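Local coordinates for type III effector XopAI (Xanthomonas citri, PDB 6K93), which adopts a mono-ADP-ribosyltransferase fold and probably binds arginine-containing peptides as a type III effector of a plant-pathogenic bacterium, at residues N156-L160 and S275-E279; F246-T252 and Q284-F288. All blocks are in the same frame, centred on the assembly; numbering follows the deposited sequence.

Interaction 1 (N156-L160 and S275-E279); sequences NHPEL and SMFSE
Met276 lays its terminal methyl over one face of the His157 imidazole, the two side chains reaching toward each other from opposite directions. The CE carbon stands 3.9 Å from the centroid of the His157 ring and only 13° off the ring normal, a well-centred CH-pi contact. Behind it, the Met276 SD atom is 4.5 Å from the centroid of the same His157 ring and still over its face, so sulfur and methyl share one aromatic surface. The thioether reaches this place along a kinked chain: it bends at chi3 (-61°) and also at chi2, whose value of -112° falls off the staggered positions.

The same methyl borders a second, purely apolar patch, with Leu160 CD1 4.3 Å from Met276 CE. Leu160 CD1 also meets the rim of the Phe277 ring in its plane, 3.8 Å from CE1 of Phe277. One face of that ring is occupied by CB of Met276, its own sequence neighbour. Near the methyl, the Glu159 carboxylate takes little part in the contact; its OE2 is hydrogen-bonded to Tyr214, on which Met276 also packs.

Further out, a backbone bond from Leu160 N to His157 O, 2.8 Å long, closes the 3-10 turn and presents the imidazole and the leucine to the same partner loop. Phe277 is buried among Met150 and Met153 of helix 136-156 and Leu168 and Leu171 of helix 165-174, while Arg149 NH1 binds its carbonyl O.

No hydrogen bond joins the two segments. The arrangement is a side-chain junction between the turn leaving helix 136-156 and the loop ahead of strand 285-288; that loop probably occupies the place of the ARTT loop, which in arginine-specific ADP-ribosyltransferases precedes the strand of the glutamate motif.

Interaction 2 (F246-T252 and Q284-F288); sequences FFAASET and QEVLF
Phe247 and Phe288 lie side by side on one face of the sheet, with Phe288 CD1 at the edge of the Phe247 ring, 3.7 Å from CD2 of Phe247. The Phe247 carbonyl O sits in the plane of the Phe288 ring at its edge, 3.4 Å from CD1 of Phe288. Each ring also makes an edge-to-face pair beyond the segments, Phe247 with Trp264 and Phe288 with Phe294. On the opposite face, Leu287 CD1 packs on Ala248 CB, and Glu285, its OE2 bonded to Trp174, extends alongside that alanine.

The backbones form an antiparallel ladder with Phe247–Phe288 and Ala249–Val286 hydrogen-bonded and Ala248–Leu287 and Ser250–Glu285 non-hydrogen-bonded. Strand 285-288 pairs on its other edge with strand 272-273 (Leu287 with Lys272, Glu285 with Ile274), which makes it the middle of three, consistent with the strand carrying the glutamate motif in arginine-specific ADP-ribosyltransferases.

Beyond the ladder, Glu251 N binds Gln284 O at 2.9 Å. Gln284 NE2 donates a bent hydrogen bond (141°, 2.9 Å) to Glu251 OE1 from above the carboxylate plane, amide and carboxylate planes 86° apart. Glu251 OE2 forms a salt bridge with Arg273, and a water joins it to Glu285 O. A second water bridges Ser250 OG and Gln284 N.

The centres of the two interactions are about 16 Å apart. Residues 275-279 lie in the loop between strands 272-273 and 285-288, and the two sides of that loop meet where Ser275 CB packs 4.2 Å from Gln284 CA. Thr175 ties the two contacts again: its OG1 is bonded to Glu279 N, and it also packs on Glu285. Interaction 2 forms part of the three-stranded antiparallel sheet, its centre about 10 Å from that of the chain, whereas interaction 1 anchors the loop to the helical part at about 16 Å. In arginine-specific relatives the corresponding loop and strand border the active site.

Interaction 1 (N156-L160 and S275-E279)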
loop_
_atom_site.group_PDB
_atom_site.type_symbol
_atom_site.label_atom_id
_atom_site.label_comp_id
_atom_site.label_asym_id
_atom_site.label_seq_id
_atom_site.Cartn_x
_atom_site.Cartn_y
_atom_site.Cartn_z
ATOM N N ASN A 156 15.594 -5.804 -16.777
ATOM C CA ASN A 156 16.837 -5.153 -16.366
ATOM C C ASN A 156 17.277 -5.534 -14.961
ATOM O O ASN A 156 18.442 -5.311 -14.604
ATOM C CB ASN A 156 16.675 -3.634 -16.433
ATOM C CG ASN A 156 16.442 -3.139 -17.839
ATOM O OD1 ASN A 156 16.717 -3.845 -18.804
ATOM N ND2 ASN A 156 15.933 -1.914 -17.961
ATOM N N HIS A 157 16.372 -6.084 -14.163
ATOM C CA HIS A 157 16.619 -6.448 -12.768
ATOM C C HIS A 157 16.106 -7.872 -12.592
ATOM O O HIS A 157 15.017 -8.103 -12.053
ATOM C CB HIS A 157 15.956 -5.448 -11.826
ATOM C CG HIS A 157 16.487 -4.058 -11.982
ATOM N ND1 HIS A 157 17.573 -3.593 -11.269
ATOM C CD2 HIS A 157 16.120 -3.052 -12.810
ATOM C CE1 HIS A 157 17.829 -2.347 -11.631
ATOM N NE2 HIS A 157 16.963 -1.996 -12.566
ATOM N N PRO A 158 16.894 -8.849 -13.043
ATOM C CA PRO A 158 16.373 -10.221 -13.117
ATOM C C PRO A 158 15.908 -10.794 -11.804
ATOM O O PRO A 158 15.140 -11.762 -11.835
ATOM C CB PRO A 158 17.561 -11.030 -13.671
ATOM C CG PRO A 158 18.463 -10.016 -14.307
ATOM C CD PRO A 158 18.254 -8.718 -13.596
ATOM N N GLU A 159 16.328 -10.254 -10.661
ATOM C CA GLU A 159 15.797 -10.723 -9.386
ATOM C C GLU A 159 14.292 -10.491 -9.294
ATOM O O GLU A 159 13.634 -11.080 -8.432
ATOM C CB GLU A 159 16.530 -10.056 -8.221
ATOM C CG GLU A 159 16.150 -8.636 -7.901
ATOM C CD GLU A 159 16.803 -7.589 -8.761
ATOM O OE1 GLU A 159 17.546 -7.936 -9.710
ATOM O OE2 GLU A 159 16.601 -6.385 -8.476
ATOM N N LEU A 160 13.747 -9.650 -10.162
ATOM C CA LEU A 160 12.319 -9.363 -10.190
ATOM C C LEU A 160 11.559 -10.206 -11.201
ATOM O O LEU A 160 10.375 -9.982 -11.400
ATOM C CB LEU A 160 12.098 -7.883 -10.521
ATOM C CG LEU A 160 12.641 -6.840 -9.534
ATOM C CD1 LEU A 160 12.425 -5.453 -10.096
ATOM C CD2 LEU A 160 11.951 -6.975 -8.206
ATOM N N SER A 275 11.605 2.525 -3.654
ATOM C CA SER A 275 12.168 3.623 -4.446
ATOM C C SER A 275 12.406 3.230 -5.904
ATOM O O SER A 275 12.239 4.063 -6.804
ATOM C CB SER A 275 13.464 4.128 -3.800
ATOM O OG SER A 275 14.431 3.084 -3.660
ATOM N N MET A 276 12.762 1.975 -6.162
ATOM C CA MET A 276 12.961 1.517 -7.537
ATOM C C MET A 276 11.700 1.659 -8.395
ATOM O O MET A 276 11.802 1.772 -9.632
ATOM C CB MET A 276 13.398 0.043 -7.516
ATOM C CG MET A 276 14.764 -0.223 -6.947
ATOM S SD MET A 276 15.844 -0.774 -8.280
ATOM C CE MET A 276 15.006 -2.265 -8.818
ATOM N N PHE A 277 10.508 1.622 -7.769
ATOM C CA PHE A 277 9.241 1.595 -8.488
ATOM C C PHE A 277 8.518 2.919 -8.435
ATOM O O PHE A 277 7.576 3.123 -9.190
ATOM C CB PHE A 277 8.368 0.476 -7.917
ATOM C CG PHE A 277 9.136 -0.770 -7.702
ATOM C CD1 PHE A 277 9.620 -1.461 -8.801
ATOM C CD2 PHE A 277 9.440 -1.216 -6.439
ATOM C CE1 PHE A 277 10.384 -2.602 -8.634
ATOM C CE2 PHE A 277 10.183 -2.359 -6.255
ATOM C CZ PHE A 277 10.673 -3.044 -7.344
ATOM N N SER A 278 8.967 3.828 -7.593
ATOM C CA SER A 278 8.245 5.052 -7.308
ATOM C C SER A 278 8.339 6.038 -8.462
ATOM O O SER A 278 9.328 6.097 -9.206
ATOM C CB SER A 278 8.826 5.689 -6.049
ATOM O OG SER A 278 8.140 6.872 -5.711
ATOM N N GLU A 279 7.295 6.853 -8.573
ATOM C CA GLU A 279 7.283 8.005 -9.457
ATOM C C GLU A 279 8.057 9.184 -8.914
ATOM O O GLU A 279 8.243 10.158 -9.647
ATOM C CB GLU A 279 5.840 8.448 -9.723
ATOM C CG GLU A 279 5.130 7.449 -10.532
ATOM C CD GLU A 279 4.046 8.036 -11.413
ATOM O OE1 GLU A 279 3.712 9.233 -11.270
ATOM O OE2 GLU A 279 3.558 7.253 -12.217
#

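Interaction 2 (F246-T252 and Q284-F288)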
loop_
_atom_site.group_PDB
_atom_site.type_symbol
_atom_site.label_atom_id
_atom_site.label_comp_id
_atom_site.label_asym_id
_atom_site.label_seq_id
_atom_site.Cartn_x
_atom_site.Cartn_y
_atom_site.Cartn_z
ATOM N N PHE A 246 -1.921 0.453 4.895
ATOM C CA PHE A 246 -0.667 0.565 4.157
ATOM C C PHE A 246 0.129 1.679 4.816
ATOM O O PHE A 246 -0.172 2.863 4.657
ATOM C CB PHE A 246 -0.914 0.849 2.685
ATOM C CG PHE A 246 -1.556 -0.295 1.984
ATOM C CD1 PHE A 246 -2.915 -0.439 2.018
ATOM C CD2 PHE A 246 -0.796 -1.246 1.317
ATOM C CE1 PHE A 246 -3.533 -1.516 1.400
ATOM C CE2 PHE A 246 -1.402 -2.313 0.721
ATOM C CZ PHE A 246 -2.776 -2.441 0.760
ATOM N N PHE A 247 1.142 1.308 5.581
ATOM C CA PHE A 247 1.890 2.255 6.393
ATOM C C PHE A 247 3.201 2.602 5.700
ATOM O O PHE A 247 4.034 1.721 5.442
ATOM C CB PHE A 247 2.189 1.662 7.761
ATOM C CG PHE A 247 2.910 2.599 8.695
ATOM C CD1 PHE A 247 2.321 3.798 9.099
ATOM C CD2 PHE A 247 4.159 2.265 9.182
ATOM C CE1 PHE A 247 2.995 4.643 9.980
ATOM C CE2 PHE A 247 4.820 3.114 10.051
ATOM C CZ PHE A 247 4.243 4.291 10.450
ATOM N N ALA A 248 3.350 3.859 5.331
ATOM C CA ALA A 248 4.528 4.319 4.617
ATOM C C ALA A 248 5.495 5.045 5.533
ATOM O O ALA A 248 5.116 5.706 6.504
ATOM C CB ALA A 248 4.147 5.245 3.467
ATOM N N ALA A 249 6.767 4.906 5.203
ATOM C CA ALA A 249 7.847 5.546 5.930
ATOM C C ALA A 249 8.972 5.874 4.969
ATOM O O ALA A 249 8.956 5.494 3.814
ATOM C CB ALA A 249 8.338 4.640 7.065
ATOM N N SER A 250 9.969 6.594 5.465
ATOM C CA SER A 250 11.141 6.979 4.693
ATOM C C SER A 250 12.402 6.462 5.384
ATOM O O SER A 250 12.507 6.494 6.612
ATOM C CB SER A 250 11.175 8.494 4.534
ATOM O OG SER A 250 12.361 8.937 3.919
ATOM N N GLU A 251 13.352 5.979 4.566
ATOM C CA GLU A 251 14.650 5.573 5.095
ATOM C C GLU A 251 15.409 6.766 5.647
ATOM O O GLU A 251 16.258 6.616 6.533
ATOM C CB GLU A 251 15.472 4.913 4.010
ATOM C CG GLU A 251 14.875 3.653 3.461
ATOM C CD GLU A 251 15.673 3.085 2.290
ATOM O OE1 GLU A 251 16.860 3.391 2.188
ATOM O OE2 GLU A 251 15.076 2.340 1.510
ATOM N N THR A 252 15.142 7.952 5.113
ATOM C CA THR A 252 15.818 9.177 5.495
ATOM C C THR A 252 14.856 10.086 6.240
ATOM O O THR A 252 13.642 10.080 5.989
ATOM C CB THR A 252 16.377 9.878 4.245
ATOM O OG1 THR A 252 15.349 10.003 3.253
ATOM C CG2 THR A 252 17.511 9.073 3.651
ATOM N N GLN A 284 13.035 7.705 -0.723
ATOM C CA GLN A 284 13.488 6.391 -0.237
ATOM C C GLN A 284 12.375 5.804 0.643
ATOM O O GLN A 284 12.503 5.637 1.862
ATOM C CB GLN A 284 14.824 6.495 0.522
ATOM C CG GLN A 284 15.976 6.854 -0.418
ATOM C CD GLN A 284 17.307 6.993 0.305
ATOM O OE1 GLN A 284 17.937 8.033 0.232
ATOM N NE2 GLN A 284 17.742 5.932 0.979
ATOM N N GLU A 285 11.245 5.481 -0.004
ATOM C CA GLU A 285 10.056 5.020 0.691
ATOM C C GLU A 285 10.160 3.549 1.031
ATOM O O GLU A 285 10.625 2.739 0.229
ATOM C CB GLU A 285 8.813 5.289 -0.152
ATOM C CG GLU A 285 7.531 4.879 0.521
ATOM C CD GLU A 285 6.286 5.371 -0.214
ATOM O OE1 GLU A 285 6.396 5.893 -1.339
ATOM O OE2 GLU A 285 5.197 5.226 0.360
ATOM N N VAL A 286 9.690 3.218 2.227
ATOM C CA VAL A 286 9.519 1.852 2.710
ATOM C C VAL A 286 8.040 1.683 3.024
ATOM O O VAL A 286 7.449 2.550 3.669
ATOM C CB VAL A 286 10.368 1.565 3.963
ATOM C CG1 VAL A 286 10.041 0.249 4.594
ATOM C CG2 VAL A 286 11.865 1.638 3.579
ATOM N N LEU A 287 7.429 0.603 2.543
ATOM C CA LEU A 287 5.987 0.418 2.643
ATOM C C LEU A 287 5.699 -0.898 3.331
ATOM O O LEU A 287 6.255 -1.937 2.952
ATOM C CB LEU A 287 5.345 0.472 1.266
ATOM C CG LEU A 287 3.830 0.435 1.298
ATOM C CD1 LEU A 287 3.237 1.615 2.023
ATOM C CD2 LEU A 287 3.291 0.362 -0.112
ATOM N N PHE A 288 4.859 -0.839 4.351
ATOM C CA PHE A 288 4.400 -2.033 5.062
ATOM C C PHE A 288 2.953 -2.344 4.703
ATOM O O PHE A 288 2.125 -1.421 4.641
ATOM C CB PHE A 288 4.485 -1.854 6.586
ATOM C CG PHE A 288 5.848 -1.489 7.130
ATOM C CD1 PHE A 288 6.205 -0.170 7.254
ATOM C CD2 PHE A 288 6.698 -2.471 7.602
ATOM C CE1 PHE A 288 7.425 0.180 7.816
ATOM C CE2 PHE A 288 7.914 -2.117 8.153
ATOM C CZ PHE A 288 8.262 -0.806 8.259
HETATM O O HOH W 1 12.380 9.657 1.326
HETATM O O HOH W 2 13.265 2.915 -0.644
HETATM O O HOH W 3 16.398 10.820 0.761
#